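Local coordinates for penicillin-binding protein PbpB (Mycobacterium tuberculosis, PDB 6KGU) that builds cross-linked peptidoglycan from lipid intermediates during cell-wall synthesis and is a target of beta-lactams such as aztreonam, at residues 200-203 with 204-208; 209-212 with 213-216; 303-306 with 307-311; 371-374 with 375-378; 442-445 with 446-449. One frame throughout, in Å; residues are numbered along the deposited sequence. Where two conformers were deposited one is given.

Interaction 1 of 5, residues 200-203 with 204-208; sequences DIQF and YVQQQ
Asp200 to Gln208 form one unbroken run within helix 199-216, bonded from each residue to the fourth one on: Tyr204 N to Asp200 O (3.2 Å), Val205 N to Ile201 O (2.9 Å), Gln206 N to Gln202 O (2.8 Å) and Gln207 N to Phe203 O (3.1 Å). Side chains one turn apart then meet in three different ways. Gln202 NE2 gives an almost straight N-H (170°) to Gln206 OE1 at 3.1 Å. The acceptor lies in the plane of the Gln202 amide, whereas the donor is tilted from the carbonyl plane of Gln206, and the two amide planes stand 77° apart. Gln202 reaches across by bending at chi2, while Gln206 stays extended. Further round the helix, the Gln207 amide stacks over one face of the Phe203 ring, toward its rim, with the planes 29° apart; Gln207 CG adds a CH-pi contact, 4.3 Å from the ring centroid. Ile201 CG2 and Val205 CG2 lie side by side, both side chains meeting helix 531-544. The glutamine amides are also gripped from outside: Gln202 NE2 donates to Met236 O, Gln206 OE1 accepts from Ala134 N, and Gln206 NE2 donates to Ser132 O. The two buried amides are held by each other and by three backbone groups, which limits their rotation and ties the helix to strand 233-238 and the 132-134 loop without any charge.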
loop_
_atom_site.group_PDB
_atom_site.type_symbol
_atom_site.label_atom_id
_atom_site.label_comp_id
_atom_site.label_asym_id
_atom_site.label_seq_id
_atom_site.Cartn_x
_atom_site.Cartn_y
_atom_site.Cartn_z
ATOM N N ASP A 200 1.492 16.984 6.335
ATOM C CA ASP A 200 2.320 17.470 5.237
ATOM C C ASP A 200 2.553 16.371 4.208
ATOM O O ASP A 200 2.408 16.589 3.002
ATOM C CB ASP A 200 3.661 17.990 5.762
ATOM C CG ASP A 200 3.505 19.124 6.770
ATOM O OD1 ASP A 200 2.529 19.908 6.663
ATOM O OD2 ASP A 200 4.373 19.234 7.661
ATOM N N ILE A 201 2.929 15.184 4.667
ATOM C CA ILE A 201 3.097 14.067 3.746
ATOM C C ILE A 201 1.765 13.726 3.085
ATOM O O ILE A 201 1.679 13.595 1.857
ATOM C CB ILE A 201 3.720 12.865 4.475
ATOM C CG1 ILE A 201 5.107 13.266 5.003
ATOM C CG2 ILE A 201 3.767 11.658 3.544
ATOM C CD1 ILE A 201 5.800 12.234 5.910
ATOM N N GLN A 202 0.692 13.641 3.883
ATOM C CA GLN A 202 -0.619 13.320 3.326
ATOM C C GLN A 202 -1.016 14.314 2.247
ATOM O O GLN A 202 -1.480 13.922 1.177
ATOM C CB GLN A 202 -1.681 13.288 4.432
ATOM C CG GLN A 202 -3.117 13.125 3.911
ATOM C CD GLN A 202 -3.431 11.691 3.540
ATOM O OE1 GLN A 202 -2.801 10.775 4.052
ATOM N NE2 GLN A 202 -4.425 11.487 2.661
ATOM N N PHE A 203 -0.834 15.616 2.512
ATOM C CA PHE A 203 -1.255 16.625 1.548
ATOM C C PHE A 203 -0.508 16.466 0.230
ATOM O O PHE A 203 -1.107 16.535 -0.852
ATOM C CB PHE A 203 -1.045 18.038 2.120
ATOM C CG PHE A 203 -1.528 19.130 1.204
ATOM C CD1 PHE A 203 -2.882 19.262 0.915
ATOM C CD2 PHE A 203 -0.639 20.021 0.634
ATOM C CE1 PHE A 203 -3.341 20.262 0.075
ATOM C CE2 PHE A 203 -1.091 21.028 -0.208
ATOM C CZ PHE A 203 -2.442 21.150 -0.490
ATOM N N TYR A 204 0.810 16.251 0.298
ATOM C CA TYR A 204 1.586 16.099 -0.933
ATOM C C TYR A 204 1.185 14.823 -1.668
ATOM O O TYR A 204 0.967 14.829 -2.885
ATOM C CB TYR A 204 3.086 16.082 -0.611
ATOM C CG TYR A 204 3.968 16.085 -1.836
ATOM C CD1 TYR A 204 4.279 17.273 -2.491
ATOM C CD2 TYR A 204 4.495 14.908 -2.334
ATOM C CE1 TYR A 204 5.083 17.283 -3.634
ATOM C CE2 TYR A 204 5.304 14.901 -3.463
ATOM C CZ TYR A 204 5.589 16.092 -4.111
ATOM O OH TYR A 204 6.390 16.066 -5.233
ATOM N N VAL A 205 1.093 13.711 -0.938
ATOM C CA VAL A 205 0.734 12.443 -1.574
ATOM C C VAL A 205 -0.667 12.526 -2.178
ATOM O O VAL A 205 -0.891 12.088 -3.308
ATOM C CB VAL A 205 0.863 11.293 -0.562
ATOM C CG1 VAL A 205 0.266 9.984 -1.137
ATOM C CG2 VAL A 205 2.352 11.105 -0.185
ATOM N N GLN A 206 -1.619 13.130 -1.457
ATOM C CA GLN A 206 -2.997 13.185 -1.951
ATOM C C GLN A 206 -3.094 14.001 -3.234
ATOM O O GLN A 206 -3.798 13.615 -4.173
ATOM C CB GLN A 206 -3.924 13.755 -0.866
ATOM C CG GLN A 206 -5.423 13.656 -1.196
ATOM C CD GLN A 206 -6.320 13.905 0.016
ATOM O OE1 GLN A 206 -5.916 13.692 1.168
ATOM N NE2 GLN A 206 -7.538 14.388 -0.240
ATOM N N GLN A 207 -2.387 15.136 -3.291
ATOM C CA GLN A 207 -2.324 15.922 -4.518
ATOM C C GLN A 207 -1.660 15.147 -5.645
ATOM O O GLN A 207 -2.140 15.148 -6.783
ATOM C CB GLN A 207 -1.543 17.199 -4.272
ATOM C CG GLN A 207 -2.213 18.228 -3.439
ATOM C CD GLN A 207 -1.299 19.421 -3.345
ATOM O OE1 GLN A 207 -0.306 19.400 -2.597
ATOM N NE2 GLN A 207 -1.566 20.433 -4.166
ATOM N N GLN A 208 -0.517 14.529 -5.363
ATOM C CA GLN A 208 0.159 13.763 -6.405
ATOM C C GLN A 208 -0.721 12.624 -6.906
ATOM O O GLN A 208 -0.696 12.304 -8.101
ATOM C CB GLN A 208 1.504 13.249 -5.884
ATOM C CG GLN A 208 2.572 14.378 -5.767
ATOM C CD GLN A 208 3.116 14.800 -7.134
ATOM O OE1 GLN A 208 3.195 13.990 -8.061
ATOM N NE2 GLN A 208 3.492 16.061 -7.258
#

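Interaction 2 of 5, residues 209-212 with 213-216; sequences VQQA and KNLS
Gln210 and Asn214, one helical turn apart near the C-terminal end of helix 199-216, turn their amides toward each other with the planes 38° apart. Gln210 NE2 donates to Asn214 OD1 at 3.0 Å, but the bond is bent (138°): the acceptor lies in the plane of the Gln210 amide, while the donor sits above the carbonyl plane of Asn214 and not on a lone pair. A bend at chi2 folds Gln210 back toward its partner, and its OE1 takes the N-H of Asn240. The other end of the Asn214 amide meets Gln211, which runs alongside and points the same way, its amide plane nearly perpendicular at 84°. Asn214 ND2 to Gln211 OE1, 3.2 Å, is a weak bond, and since Gln211 was modelled in two conformers it is doubtful as a lasting link. Where the helix finishes, Ser216 bends back on Ala212. Its OG, held between backbone N and carbonyl carbon, donates to Ala212 O at 2.8 Å, while Ser216 N reaches the same oxygen at 2.9 Å from the opposite face of the carbonyl plane. Ser216 OG is also bonded to Ala218 N, just past the helix. Asn214 thus accepts at OD1 and, at best weakly, donates from ND2, and the Ser216 hydroxyl lets the last turn's carbonyl take two bonds while relaying the hydrogen bonding into the chain that follows.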
loop_
_atom_site.group_PDB
_atom_site.type_symbol
_atom_site.label_atom_id
_atom_site.label_comp_id
_atom_site.label_asym_id
_atom_site.label_seq_id
_atom_site.Cartn_x
_atom_site.Cartn_y
_atom_site.Cartn_z
ATOM N N VAL A 209 -1.543 12.034 -6.029
ATOM C CA VAL A 209 -2.427 10.964 -6.489
ATOM C C VAL A 209 -3.479 11.520 -7.445
ATOM O O VAL A 209 -3.840 10.872 -8.443
ATOM C CB VAL A 209 -3.054 10.249 -5.276
ATOM C CG1 VAL A 209 -4.375 9.593 -5.643
ATOM C CG2 VAL A 209 -2.058 9.207 -4.717
ATOM N N GLN A 210 -3.998 12.721 -7.147
ATOM C CA GLN A 210 -4.996 13.343 -8.016
ATOM C C GLN A 210 -4.403 13.620 -9.392
ATOM O O GLN A 210 -5.007 13.297 -10.419
ATOM C CB GLN A 210 -5.526 14.644 -7.393
ATOM C CG GLN A 210 -6.670 15.293 -8.218
ATOM C CD GLN A 210 -7.860 14.336 -8.394
ATOM O OE1 GLN A 210 -8.539 14.001 -7.427
ATOM N NE2 GLN A 210 -8.096 13.883 -9.627
ATOM N N GLN A 211 -3.210 14.184 -9.448
ATOM C CA GLN A 211 -2.702 14.457 -10.782
ATOM C C GLN A 211 -2.130 13.208 -11.468
ATOM O O GLN A 211 -2.049 13.192 -12.697
ATOM C CB GLN A 211 -1.695 15.601 -10.713
ATOM C CG GLN A 211 -2.175 16.755 -9.799
ATOM C CD GLN A 211 -3.518 17.389 -10.193
ATOM O OE1 GLN A 211 -3.812 17.602 -11.368
ATOM N NE2 GLN A 211 -4.328 17.705 -9.192
ATOM N N ALA A 212 -1.776 12.147 -10.726
ATOM C CA ALA A 212 -1.506 10.867 -11.387
ATOM C C ALA A 212 -2.764 10.327 -12.058
ATOM O O ALA A 212 -2.711 9.790 -13.174
ATOM C CB ALA A 212 -0.969 9.846 -10.383
ATOM N N LYS A 213 -3.910 10.486 -11.402
ATOM C CA LYS A 213 -5.160 10.028 -11.995
ATOM C C LYS A 213 -5.485 10.830 -13.249
ATOM O O LYS A 213 -5.802 10.249 -14.299
ATOM C CB LYS A 213 -6.286 10.116 -10.968
ATOM C CG LYS A 213 -7.599 9.433 -11.390
ATOM C CD LYS A 213 -8.521 10.380 -12.144
ATOM C CE LYS A 213 -9.907 9.779 -12.344
ATOM N NZ LYS A 213 -10.715 10.646 -13.199
ATOM N N ASN A 214 -5.396 12.169 -13.163
ATOM C CA ASN A 214 -5.662 13.025 -14.324
ATOM C C ASN A 214 -4.686 12.757 -15.469
ATOM O O ASN A 214 -5.090 12.710 -16.633
ATOM C CB ASN A 214 -5.594 14.503 -13.928
ATOM C CG ASN A 214 -6.608 14.875 -12.864
ATOM O OD1 ASN A 214 -7.527 14.115 -12.575
ATOM N ND2 ASN A 214 -6.450 16.067 -12.279
ATOM N N LEU A 215 -3.397 12.584 -15.163
ATOM C CA LEU A 215 -2.407 12.430 -16.232
ATOM C C LEU A 215 -2.488 11.063 -16.893
ATOM O O LEU A 215 -2.354 10.954 -18.120
ATOM C CB LEU A 215 -0.998 12.649 -15.687
ATOM C CG LEU A 215 -0.603 14.095 -15.390
ATOM C CD1 LEU A 215 0.790 14.150 -14.794
ATOM C CD2 LEU A 215 -0.652 14.924 -16.651
ATOM N N SER A 216 -2.653 9.999 -16.095
ATOM C CA SER A 216 -2.649 8.642 -16.632
ATOM C C SER A 216 -3.965 8.250 -17.289
ATOM O O SER A 216 -4.000 7.243 -18.008
ATOM C CB SER A 216 -2.358 7.637 -15.522
ATOM O OG SER A 216 -3.470 7.589 -14.641
#

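Interaction 3 of 5, residues 303-306 with 307-311; sequences TVHD and AWEHG
The turn that leaves the hairpin strand 302-305 carries Ala307 into the aztreonam pocket, and Asp306 and His310 brace it with a histidine-carboxylate hydrogen bond. His310 NE2 donates to Asp306 OD2 at 2.7 Å in a nearly straight line (171°). The oxygen lies in the imidazole plane and uses its anti lone pair, away from OD1; ring and carboxylate planes are 40° apart. His310 ND1 in turn donates to Gly311 O at 2.6 Å. Trp308 lies against this pair: Asp306 CB is 4.3 Å from the centroid of its six-membered ring, a CH-pi contact, and His310 CD2 sits over the same indole toward the rim. Trp308 NE1 is bonded to Tyr315 OH. A water accepts the N-H of Ala307 at 2.9 Å and donates weakly to Asp306 OD1. Nearby, the Glu309 carboxylate stands at the edge of the His305 ring, modelled too close to support a firm reading. Asp306 is bonded further, OD2 to Ser325 OG and OD1 to Val327 N, so its carboxylate joins the turn to the start of helix 326-336. With both ring nitrogens placed as donors and a carboxylate beside one, His310 is probably biased toward the imidazolium form.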
loop_
_atom_site.group_PDB
_atom_site.type_symbol
_atom_site.label_atom_id
_atom_site.label_comp_id
_atom_site.label_asym_id
_atom_site.label_seq_id
_atom_site.Cartn_x
_atom_site.Cartn_y
_atom_site.Cartn_z
ATOM N N THR A 303 0.113 -23.160 -19.452
ATOM C CA THR A 303 1.233 -22.581 -20.181
ATOM C C THR A 303 1.488 -21.174 -19.668
ATOM O O THR A 303 0.609 -20.308 -19.761
ATOM C CB THR A 303 0.951 -22.550 -21.682
ATOM O OG1 THR A 303 0.926 -23.889 -22.182
ATOM C CG2 THR A 303 2.020 -21.745 -22.417
ATOM N N VAL A 304 2.690 -20.942 -19.146
ATOM C CA VAL A 304 3.096 -19.633 -18.652
ATOM C C VAL A 304 4.137 -19.072 -19.602
ATOM O O VAL A 304 5.077 -19.775 -19.984
ATOM C CB VAL A 304 3.635 -19.701 -17.215
ATOM C CG1 VAL A 304 3.642 -18.309 -16.613
ATOM C CG2 VAL A 304 2.772 -20.628 -16.391
ATOM N N HIS A 305 3.959 -17.811 -19.984
ATOM C CA HIS A 305 4.770 -17.143 -20.983
ATOM C C HIS A 305 5.213 -15.812 -20.397
ATOM O O HIS A 305 4.488 -15.198 -19.611
ATOM C CB HIS A 305 3.969 -16.954 -22.294
ATOM C CG HIS A 305 4.791 -16.535 -23.479
ATOM N ND1 HIS A 305 4.543 -16.988 -24.762
ATOM C CD2 HIS A 305 5.850 -15.691 -23.591
ATOM C CE1 HIS A 305 5.415 -16.446 -25.597
ATOM N NE2 HIS A 305 6.217 -15.654 -24.916
ATOM N N ASP A 306 6.417 -15.383 -20.751
ATOM C CA ASP A 306 6.850 -14.066 -20.316
ATOM C C ASP A 306 6.185 -12.981 -21.166
ATOM O O ASP A 306 5.635 -13.241 -22.234
ATOM C CB ASP A 306 8.372 -13.974 -20.374
ATOM C CG ASP A 306 9.043 -14.618 -19.149
ATOM O OD1 ASP A 306 8.332 -14.942 -18.172
ATOM O OD2 ASP A 306 10.276 -14.777 -19.157
ATOM N N ALA A 307 6.214 -11.750 -20.670
ATOM C CA ALA A 307 5.534 -10.662 -21.366
ATOM C C ALA A 307 6.287 -10.177 -22.601
ATOM O O ALA A 307 5.841 -9.221 -23.247
ATOM C CB ALA A 307 5.302 -9.486 -20.420
ATOM N N TRP A 308 7.425 -10.785 -22.925
ATOM C CA TRP A 308 8.151 -10.485 -24.150
ATOM C C TRP A 308 8.611 -11.814 -24.724
ATOM O O TRP A 308 8.811 -12.779 -23.988
ATOM C CB TRP A 308 9.340 -9.516 -23.922
ATOM C CG TRP A 308 10.432 -10.018 -22.991
ATOM C CD1 TRP A 308 11.692 -10.428 -23.351
ATOM C CD2 TRP A 308 10.369 -10.131 -21.558
ATOM N NE1 TRP A 308 12.403 -10.809 -22.235
ATOM C CE2 TRP A 308 11.616 -10.637 -21.123
ATOM C CE3 TRP A 308 9.375 -9.863 -20.602
ATOM C CZ2 TRP A 308 11.899 -10.886 -19.767
ATOM C CZ3 TRP A 308 9.658 -10.108 -19.249
ATOM C CH2 TRP A 308 10.914 -10.610 -18.849
ATOM N N GLU A 309 8.725 -11.882 -26.045
ATOM C CA GLU A 309 9.138 -13.131 -26.668
ATOM C C GLU A 309 10.651 -13.268 -26.524
ATOM O O GLU A 309 11.391 -12.307 -26.759
ATOM C CB GLU A 309 8.703 -13.172 -28.140
ATOM C CG GLU A 309 8.341 -14.585 -28.667
ATOM C CD GLU A 309 7.051 -15.151 -28.078
ATOM O OE1 GLU A 309 6.195 -14.347 -27.654
ATOM O OE2 GLU A 309 6.881 -16.399 -28.050
ATOM N N HIS A 310 11.111 -14.441 -26.087
ATOM C CA HIS A 310 12.549 -14.645 -25.944
ATOM C C HIS A 310 12.843 -16.133 -25.874
ATOM O O HIS A 310 11.994 -16.930 -25.466
ATOM C CB HIS A 310 13.139 -13.906 -24.716
ATOM C CG HIS A 310 12.704 -14.431 -23.372
ATOM N ND1 HIS A 310 13.262 -15.548 -22.785
ATOM C CD2 HIS A 310 11.819 -13.941 -22.467
ATOM C CE1 HIS A 310 12.717 -15.744 -21.596
ATOM N NE2 HIS A 310 11.836 -14.783 -21.378
ATOM N N GLY A 311 14.045 -16.500 -26.323
ATOM C CA GLY A 311 14.545 -17.849 -26.150
ATOM C C GLY A 311 15.129 -18.009 -24.761
ATOM O O GLY A 311 14.901 -17.191 -23.867
HETATM O O HOH W 1 6.962 -11.868 -17.899
#

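Interaction 4 of 5, residues 371-374 with 375-378; sequences QWSG and STFA
Thr376 CG2 rests over one face of the Trp372 indole, 3.6 Å from the centroid of the five-membered ring and almost on its normal, a well-centred CH-pi contact. At the far end of the indole Phe377 comes in obliquely, CD1 to Trp372 CZ3 at 3.7 Å. These two rings are nearly parallel, their planes 19° apart, but slid so far that they barely overlap, with 6.0 Å between the Phe377 centroid and that of the indole six-membered ring. Trp372 NE1, on the edge of the indole, donates to Pro367 O. The threonine methyl reaches the ring because CG2 stands anti to the backbone N, which puts OG1 beside that N (chi1 -47°) and turns it toward the preceding chain. There OG1 accepts Ser373 N at 2.8 Å, a bent bond of 131°. In the reverse direction Ser373 OG accepts Ser375 N at 2.9 Å, closing an ST turn. It also takes the Ser375 hydroxyl at 3.0 Å and, weakly, Thr376 N. One water spans Ser373 O and Phe377 N, and a second links Gly374 O to Ala378 N through a weak bond, so water connects backbone groups four residues apart. A single serine oxygen thus gathers two donors and a weak third and holds the turn closed, while the threonine is polar on one branch and apolar on the other. The turn lies in the loop between helices 338-347 and 390-401: Trp372 and Phe377 both touch Pro338 at the start of the first, and Phe377 and Ala378 pack on Met299 of strand 296-299.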
loop_
_atom_site.group_PDB
_atom_site.type_symbol
_atom_site.label_atom_id
_atom_site.label_comp_id
_atom_site.label_asym_id
_atom_site.label_seq_id
_atom_site.Cartn_x
_atom_site.Cartn_y
_atom_site.Cartn_z
ATOM N N GLN A 371 -7.101 -26.580 -0.692
ATOM C CA GLN A 371 -8.079 -26.438 -1.761
ATOM C C GLN A 371 -7.455 -26.051 -3.096
ATOM O O GLN A 371 -8.185 -25.760 -4.043
ATOM C CB GLN A 371 -9.144 -25.419 -1.353
ATOM C CG GLN A 371 -9.770 -25.757 -0.006
ATOM C CD GLN A 371 -10.642 -24.645 0.541
ATOM O OE1 GLN A 371 -11.099 -23.772 -0.201
ATOM N NE2 GLN A 371 -10.864 -24.663 1.852
ATOM N N TRP A 372 -6.128 -26.061 -3.207
ATOM C CA TRP A 372 -5.487 -25.682 -4.462
ATOM C C TRP A 372 -5.863 -26.645 -5.586
ATOM O O TRP A 372 -5.985 -27.856 -5.381
ATOM C CB TRP A 372 -3.963 -25.655 -4.301
ATOM C CG TRP A 372 -3.431 -24.462 -3.537
ATOM C CD1 TRP A 372 -4.157 -23.539 -2.833
ATOM C CD2 TRP A 372 -2.057 -24.060 -3.420
ATOM N NE1 TRP A 372 -3.320 -22.601 -2.274
ATOM C CE2 TRP A 372 -2.027 -22.895 -2.626
ATOM C CE3 TRP A 372 -0.852 -24.572 -3.915
ATOM C CZ2 TRP A 372 -0.838 -22.242 -2.304
ATOM C CZ3 TRP A 372 0.329 -23.918 -3.601
ATOM C CH2 TRP A 372 0.327 -22.763 -2.807
ATOM N N SER A 373 -6.047 -26.102 -6.784
ATOM C CA SER A 373 -6.171 -26.942 -7.959
ATOM C C SER A 373 -4.780 -27.383 -8.412
ATOM O O SER A 373 -3.760 -27.051 -7.801
ATOM C CB SER A 373 -6.887 -26.199 -9.080
ATOM O OG SER A 373 -5.960 -25.400 -9.796
ATOM N N GLY A 374 -4.727 -28.133 -9.508
ATOM C CA GLY A 374 -3.425 -28.482 -10.045
ATOM C C GLY A 374 -2.659 -27.305 -10.606
ATOM O O GLY A 374 -1.448 -27.422 -10.818
ATOM N N SER A 375 -3.334 -26.174 -10.827
ATOM C CA SER A 375 -2.763 -25.018 -11.500
ATOM C C SER A 375 -2.582 -23.798 -10.596
ATOM O O SER A 375 -2.035 -22.785 -11.056
ATOM C CB SER A 375 -3.641 -24.632 -12.692
ATOM O OG SER A 375 -4.872 -24.088 -12.239
ATOM N N THR A 376 -3.044 -23.854 -9.341
ATOM C CA THR A 376 -2.865 -22.745 -8.404
ATOM C C THR A 376 -1.403 -22.339 -8.279
ATOM O O THR A 376 -1.067 -21.148 -8.342
ATOM C CB THR A 376 -3.390 -23.127 -7.020
ATOM O OG1 THR A 376 -4.681 -23.722 -7.149
ATOM C CG2 THR A 376 -3.474 -21.887 -6.135
ATOM N N PHE A 377 -0.519 -23.323 -8.080
ATOM C CA PHE A 377 0.887 -23.030 -7.845
ATOM C C PHE A 377 1.566 -22.419 -9.067
ATOM O O PHE A 377 2.597 -21.756 -8.923
ATOM C CB PHE A 377 1.626 -24.296 -7.404
ATOM C CG PHE A 377 2.991 -24.028 -6.807
ATOM C CD1 PHE A 377 3.165 -23.024 -5.865
ATOM C CD2 PHE A 377 4.093 -24.785 -7.178
ATOM C CE1 PHE A 377 4.410 -22.787 -5.301
ATOM C CE2 PHE A 377 5.345 -24.551 -6.620
ATOM C CZ PHE A 377 5.505 -23.556 -5.681
ATOM N N ALA A 378 1.021 -22.624 -10.261
ATOM C CA ALA A 378 1.532 -21.936 -11.435
ATOM C C ALA A 378 1.053 -20.492 -11.534
ATOM O O ALA A 378 1.516 -19.765 -12.417
ATOM C CB ALA A 378 1.124 -22.683 -12.709
HETATM O O HOH W 2 -1.121 -26.063 -7.768
HETATM O O HOH W 3 0.212 -25.628 -10.397
#

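Interaction 5 of 5, residues 442-445 with 446-449; sequences VRQM and LRAV
Gln444 OE1 accepts a hydrogen bond from Arg447 NH1 at 2.8 Å, with an N-H...O angle of 162°. The nitrogen lies in the carbonyl plane on a lone pair and the oxygen lies at the edge of the guanidinium, near its plane, although amide and guanidinium planes are 85° apart. The two side chains run side by side; bends at chi2 of Gln444 (-62°) and chi3 of Arg447 bring the ends together, and Gln444 NE2 continues to Gln471 OE1. Arg443 points away, to a salt bridge with Asp403 and a bond to Ala504 O. Helix 436-445 changes its bonding here: Leu446 N still reaches back four residues to Val442 O (2.9 Å), but Arg447 N donates to Gln444 O (3.0 Å) and only weakly to Arg443 O, and Ala448 N donates to Met445 O (2.9 Å), three residues back as in a 3-10 turn. Val442 CG1 lies alongside Leu446 CD1 at 4.0 Å. Beyond it Val442 and Met445 meet helix 272-281, which probably begins with the lysine of the SxxK motif. Leu446 packs on Ala473 of strand 473-483, and Val449 touches Lys475 on that strand, probably the lysine of the KTG motif.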
loop_
_atom_site.group_PDB
_atom_site.type_symbol
_atom_site.label_atom_id
_atom_site.label_comp_id
_atom_site.label_asym_id
_atom_site.label_seq_id
_atom_site.Cartn_x
_atom_site.Cartn_y
_atom_site.Cartn_z
ATOM N N VAL A 442 17.057 -9.129 -0.381
ATOM C CA VAL A 442 15.938 -8.879 -1.286
ATOM C C VAL A 442 15.843 -7.389 -1.633
ATOM O O VAL A 442 15.614 -7.026 -2.791
ATOM C CB VAL A 442 14.628 -9.409 -0.671
ATOM C CG1 VAL A 442 13.421 -8.929 -1.475
ATOM C CG2 VAL A 442 14.653 -10.959 -0.579
ATOM N N ARG A 443 16.026 -6.513 -0.643
ATOM C CA ARG A 443 16.067 -5.065 -0.888
ATOM C C ARG A 443 17.113 -4.704 -1.931
ATOM O O ARG A 443 16.855 -3.896 -2.833
ATOM C CB ARG A 443 16.380 -4.294 0.407
ATOM C CG ARG A 443 15.307 -4.313 1.463
ATOM C CD ARG A 443 15.449 -3.137 2.440
ATOM N NE ARG A 443 16.741 -3.044 3.122
ATOM C CZ ARG A 443 16.997 -3.555 4.327
ATOM N NH1 ARG A 443 16.074 -4.252 4.971
ATOM N NH2 ARG A 443 18.184 -3.390 4.885
ATOM N N GLN A 444 18.321 -5.266 -1.801
ATOM C CA GLN A 444 19.367 -4.967 -2.776
ATOM C C GLN A 444 18.982 -5.469 -4.161
ATOM O O GLN A 444 19.162 -4.756 -5.155
ATOM C CB GLN A 444 20.700 -5.577 -2.326
ATOM C CG GLN A 444 21.354 -4.814 -1.178
ATOM C CD GLN A 444 21.697 -3.368 -1.548
ATOM O OE1 GLN A 444 22.175 -3.087 -2.647
ATOM N NE2 GLN A 444 21.438 -2.458 -0.638
ATOM N N MET A 445 18.440 -6.692 -4.241
ATOM C CA MET A 445 17.992 -7.242 -5.517
ATOM C C MET A 445 16.979 -6.332 -6.192
ATOM O O MET A 445 17.052 -6.096 -7.399
ATOM C CB MET A 445 17.367 -8.631 -5.320
ATOM C CG MET A 445 18.289 -9.804 -5.545
ATOM S SD MET A 445 17.391 -11.342 -5.877
ATOM C CE MET A 445 16.331 -11.442 -4.433
ATOM N N LEU A 446 15.992 -5.853 -5.437
ATOM C CA LEU A 446 14.939 -5.042 -6.039
ATOM C C LEU A 446 15.431 -3.651 -6.447
ATOM O O LEU A 446 14.666 -2.903 -7.067
ATOM C CB LEU A 446 13.741 -4.941 -5.075
ATOM C CG LEU A 446 13.004 -6.263 -4.806
ATOM C CD1 LEU A 446 11.838 -6.064 -3.840
ATOM C CD2 LEU A 446 12.517 -6.895 -6.114
ATOM N N ARG A 447 16.681 -3.300 -6.141
ATOM C CA ARG A 447 17.295 -2.130 -6.771
ATOM C C ARG A 447 17.405 -2.310 -8.279
ATOM O O ARG A 447 17.400 -1.325 -9.028
ATOM C CB ARG A 447 18.689 -1.857 -6.190
ATOM C CG ARG A 447 18.694 -1.342 -4.755
ATOM C CD ARG A 447 20.133 -1.199 -4.234
ATOM N NE ARG A 447 20.908 -0.213 -4.983
ATOM C CZ ARG A 447 22.232 -0.064 -4.896
ATOM N NH1 ARG A 447 22.961 -0.836 -4.087
ATOM N NH2 ARG A 447 22.833 0.862 -5.619
ATOM N N ALA A 448 17.503 -3.559 -8.744
ATOM C CA ALA A 448 17.615 -3.808 -10.178
ATOM C C ALA A 448 16.385 -3.330 -10.941
ATOM O O ALA A 448 16.487 -2.956 -12.116
ATOM C CB ALA A 448 17.838 -5.301 -10.429
ATOM N N VAL A 449 15.217 -3.335 -10.293
ATOM C CA VAL A 449 13.988 -2.936 -10.967
ATOM C C VAL A 449 14.062 -1.483 -11.425
ATOM O O VAL A 449 13.541 -1.130 -12.491
ATOM C CB VAL A 449 12.787 -3.184 -10.033
ATOM C CG1 VAL A 449 11.533 -2.429 -10.527
ATOM C CG2 VAL A 449 12.514 -4.696 -9.898
#

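Overall arrangement
Interactions 1 and 2 follow each other on helix 199-216, centres 13 Å apart and away from the active site. The other three lie in the transpeptidase domain, at differing distances from the pocket. Interaction 3 comes closest to the drug: the side chain of Ala307 is about 3 Å from the bound aztreonam (AZR). The same side chain is about 8 Å from that of Ser269, the probable acylated serine. In interaction 5 the Val449 side chain is about 7 Å from aztreonam and 9 Å from the Ser269 side chain; the side chain of Thr376 in interaction 4 stays about 12 Å from the bound aztreonam (AZR). Interactions 3 and 4 touch, Val304 CG2 to Ala378 O at 4.3 Å, whereas the nearest atoms of interactions 3 and 5 are about 11 Å apart.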